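Local coordinates for protein oxidoreductase, Gfo/Idh/MocA family (Pseudomonas syringae pv. tomato, PDB 3DTY) that probably works as a nucleotide-dependent oxidoreductase of the Gfo/Idh/MocA family and binds magnesium ions, at residues G96-I101 with E115-F120. Numbering follows the deposited sequence.
Sequences GTHYSI and EKPLCF
With CG placed beside its own backbone N (chi1 -64°), the side chain of His98 reaches from helix 98-107 to the loop 115-120, whereas Tyr99, its CG beside the carbonyl carbon (chi1 172°), carries its ring off toward helix 122-134. The setting is the Rossmann-fold domain, where the loop after strand 111-114 holds the Glu-Lys-Pro sequence characteristic of Gfo/Idh/MocA enzymes, with a cis peptide bond between Lys116 and Pro117. How an imidazole can tie a helix to a neighbouring loop is well illustrated here. His98 ND1 donates to Pro117 O over a short 2.6 Å; the bond is nearly straight at the hydrogen (173°), and the acceptor lies almost in the ring plane. The other ring nitrogen, NE2, bonds to Thr93 O, so two backbone carbonyls fix the rotation of the imidazole. Glu115 O also crowds it, 2.9 Å from His98 CE1, but sits at a poor angle for a bond with ND1. The carboxylate of Glu115 is held by His30, and Lys116 NZ by Asp206 O. Further along, the CA atoms nearest each other across the contact are those of Tyr99 and Cys119, whose CB atoms touch at 3.9 Å; Tyr99 OH then bonds to Asn127, a magnesium ligand, making the tyrosine a second-shell residue of that site. The Phe120 ring approaches the backbone of Gly96, its CE2 resting 3.7 Å from Gly96 CA.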
ATOM      1  N   GLY A  96       9.767  33.235 -18.253  1.00 13.45           N
ATOM      2  CA  GLY A  96      10.689  34.223 -18.784  1.00 14.11           C
ATOM      3  C   GLY A  96      10.474  35.644 -18.289  1.00 13.52           C
ATOM      4  O   GLY A  96      11.365  36.482 -18.397  1.00 15.80           O
ATOM      5  N   THR A  97       9.305  35.927 -17.730  1.00 12.27           N
ATOM      6  CA  THR A  97       9.012  37.278 -17.262  1.00 12.37           C
ATOM      7  C   THR A  97       9.257  37.484 -15.773  1.00 12.10           C
ATOM      8  O   THR A  97       9.263  38.616 -15.291  1.00 12.18           O
ATOM      9  CB  THR A  97       7.552  37.648 -17.524  1.00 12.94           C
ATOM     10  OG1 THR A  97       6.712  36.777 -16.760  1.00 12.85           O
ATOM     11  CG2 THR A  97       7.211  37.509 -18.998  1.00 16.26           C
ATOM     12  N   HIS A  98       9.453  36.393 -15.047  1.00 12.24           N
ATOM     13  CA  HIS A  98       9.650  36.475 -13.608  1.00 11.53           C
ATOM     14  C   HIS A  98      10.744  37.440 -13.163  1.00 12.13           C
ATOM     15  O   HIS A  98      10.555  38.221 -12.222  1.00 13.31           O
ATOM     16  CB  HIS A  98       9.914  35.080 -13.050  1.00 10.40           C
ATOM     17  CG  HIS A  98       8.756  34.144 -13.213  1.00 10.54           C
ATOM     18  ND1 HIS A  98       8.770  32.848 -12.740  1.00 11.46           N
ATOM     19  CD2 HIS A  98       7.546  34.316 -13.798  1.00 10.74           C
ATOM     20  CE1 HIS A  98       7.619  32.266 -13.027  1.00 10.76           C
ATOM     21  NE2 HIS A  98       6.858  33.136 -13.668  1.00 11.37           N
ATOM     22  N   TYR A  99      11.883  37.405 -13.838  1.00 13.05           N
ATOM     23  CA  TYR A  99      12.974  38.283 -13.456  1.00 12.19           C
ATOM     24  C   TYR A  99      12.649  39.771 -13.526  1.00 12.19           C
ATOM     25  O   TYR A  99      12.845  40.495 -12.550  1.00 11.46           O
ATOM     26  CB  TYR A  99      14.212  38.021 -14.306  1.00 12.46           C
ATOM     27  CG  TYR A  99      15.287  39.051 -14.064  1.00 12.54           C
ATOM     28  CD1 TYR A  99      16.048  39.023 -12.901  1.00 13.98           C
ATOM     29  CD2 TYR A  99      15.513  40.080 -14.976  1.00 14.50           C
ATOM     30  CE1 TYR A  99      17.015  39.994 -12.644  1.00 13.35           C
ATOM     31  CE2 TYR A  99      16.475  41.063 -14.730  1.00 14.32           C
ATOM     32  CZ  TYR A  99      17.222  41.008 -13.559  1.00 15.31           C
ATOM     33  OH  TYR A  99      18.168  41.970 -13.296  1.00 14.94           O
ATOM     34  N   SER A 100      12.165  40.231 -14.677  1.00 11.65           N
ATOM     35  CA  SER A 100      11.871  41.655 -14.845  1.00 11.81           C
ATOM     36  C   SER A 100      10.717  42.143 -13.981  1.00 11.31           C
ATOM     37  O   SER A 100      10.771  43.239 -13.425  1.00 10.37           O
ATOM     38  CB  SER A 100      11.591  41.964 -16.314  1.00 12.11           C
ATOM     39  OG  SER A 100      10.566  41.127 -16.809  1.00 16.66           O
ATOM     40  N   ILE A 101       9.675  41.334 -13.855  1.00 11.01           N
ATOM     41  CA  ILE A 101       8.539  41.742 -13.046  1.00 12.02           C
ATOM     42  C   ILE A 101       8.928  41.807 -11.570  1.00  9.71           C
ATOM     43  O   ILE A 101       8.597  42.769 -10.884  1.00 10.61           O
ATOM     44  CB  ILE A 101       7.343  40.798 -13.263  1.00 13.58           C
ATOM     45  CG1 ILE A 101       6.907  40.881 -14.731  1.00 14.10           C
ATOM     46  CG2 ILE A 101       6.203  41.175 -12.333  1.00 13.80           C
ATOM     47  CD1 ILE A 101       5.744  39.990 -15.108  1.00 17.16           C
ATOM     48  N   GLU A 115       6.098  32.793  -8.693  1.00 11.46           N
ATOM     49  CA  GLU A 115       5.887  31.406  -9.061  1.00 12.30           C
ATOM     50  C   GLU A 115       7.273  30.949  -9.486  1.00 12.46           C
ATOM     51  O   GLU A 115       7.963  31.669 -10.209  1.00 12.40           O
ATOM     52  CB  GLU A 115       4.914  31.321 -10.243  1.00 12.63           C
ATOM     53  CG  GLU A 115       4.676  29.916 -10.793  1.00 15.57           C
ATOM     54  CD  GLU A 115       4.003  28.988  -9.789  1.00 16.98           C
ATOM     55  OE1 GLU A 115       3.219  29.484  -8.957  1.00 17.27           O
ATOM     56  OE2 GLU A 115       4.238  27.760  -9.842  1.00 18.13           O
ATOM     57  N   LYS A 116       7.714  29.786  -9.021  1.00 14.09           N
ATOM     58  CA  LYS A 116       9.033  29.341  -9.430  1.00 16.41           C
ATOM     59  C   LYS A 116       9.005  29.084 -10.933  1.00 17.06           C
ATOM     60  O   LYS A 116       7.949  28.826 -11.509  1.00 15.75           O
ATOM     61  CB  LYS A 116       9.471  28.086  -8.650  1.00 17.79           C
ATOM     62  CG  LYS A 116       8.352  27.181  -8.170  1.00 20.36           C
ATOM     63  CD  LYS A 116       7.859  26.261  -9.263  1.00 22.75           C
ATOM     64  CE  LYS A 116       8.926  25.241  -9.636  1.00 24.68           C
ATOM     65  NZ  LYS A 116       8.457  24.372 -10.739  1.00 24.53           N
ATOM     66  N   PRO A 117      10.160  29.230 -11.598  1.00 17.89           N
ATOM     67  CA  PRO A 117      11.409  29.604 -10.936  1.00 17.33           C
ATOM     68  C   PRO A 117      11.477  31.115 -10.750  1.00 16.30           C
ATOM     69  O   PRO A 117      10.699  31.861 -11.343  1.00 16.40           O
ATOM     70  CB  PRO A 117      12.464  29.100 -11.903  1.00 18.55           C
ATOM     71  CG  PRO A 117      11.834  29.412 -13.225  1.00 17.77           C
ATOM     72  CD  PRO A 117      10.391  28.948 -13.027  1.00 18.00           C
ATOM     73  N   LEU A 118      12.412  31.555  -9.920  1.00 16.48           N
ATOM     74  CA  LEU A 118      12.600  32.973  -9.658  1.00 16.10           C
ATOM     75  C   LEU A 118      13.087  33.667 -10.927  1.00 16.02           C
ATOM     76  O   LEU A 118      12.685  34.786 -11.240  1.00 16.08           O
ATOM     77  CB  LEU A 118      13.632  33.153  -8.554  1.00 17.73           C
ATOM     78  CG  LEU A 118      13.943  34.599  -8.198  1.00 19.15           C
ATOM     79  CD1 LEU A 118      12.695  35.268  -7.643  1.00 19.25           C
ATOM     80  CD2 LEU A 118      15.072  34.629  -7.186  1.00 21.31           C
ATOM     81  N   CYS A 119      13.967  32.983 -11.650  1.00 14.28           N
ATOM     82  CA  CYS A 119      14.529  33.498 -12.889  1.00 13.18           C
ATOM     83  C   CYS A 119      15.339  32.374 -13.531  1.00 12.82           C
ATOM     84  O   CYS A 119      15.263  31.224 -13.086  1.00 11.78           O
ATOM     85  CB  CYS A 119      15.405  34.725 -12.604  1.00 13.29           C
ATOM     86  SG  CYS A 119      16.604  34.501 -11.262  1.00 14.28           S
ATOM     87  N   PHE A 120      16.109  32.687 -14.567  1.00 12.77           N
ATOM     88  CA  PHE A 120      16.883  31.658 -15.254  1.00 12.47           C
ATOM     89  C   PHE A 120      18.372  31.586 -14.938  1.00 12.31           C
ATOM     90  O   PHE A 120      18.962  30.503 -14.988  1.00 13.42           O
ATOM     91  CB  PHE A 120      16.707  31.794 -16.767  1.00 13.06           C
ATOM     92  CG  PHE A 120      15.311  31.510 -17.244  1.00 13.81           C
ATOM     93  CD1 PHE A 120      14.535  30.534 -16.624  1.00 14.02           C
ATOM     94  CD2 PHE A 120      14.785  32.190 -18.338  1.00 13.92           C
ATOM     95  CE1 PHE A 120      13.258  30.231 -17.090  1.00 14.67           C
ATOM     96  CE2 PHE A 120      13.509  31.898 -18.816  1.00 16.51           C
ATOM     97  CZ  PHE A 120      12.740  30.917 -18.189  1.00 14.63           C
TER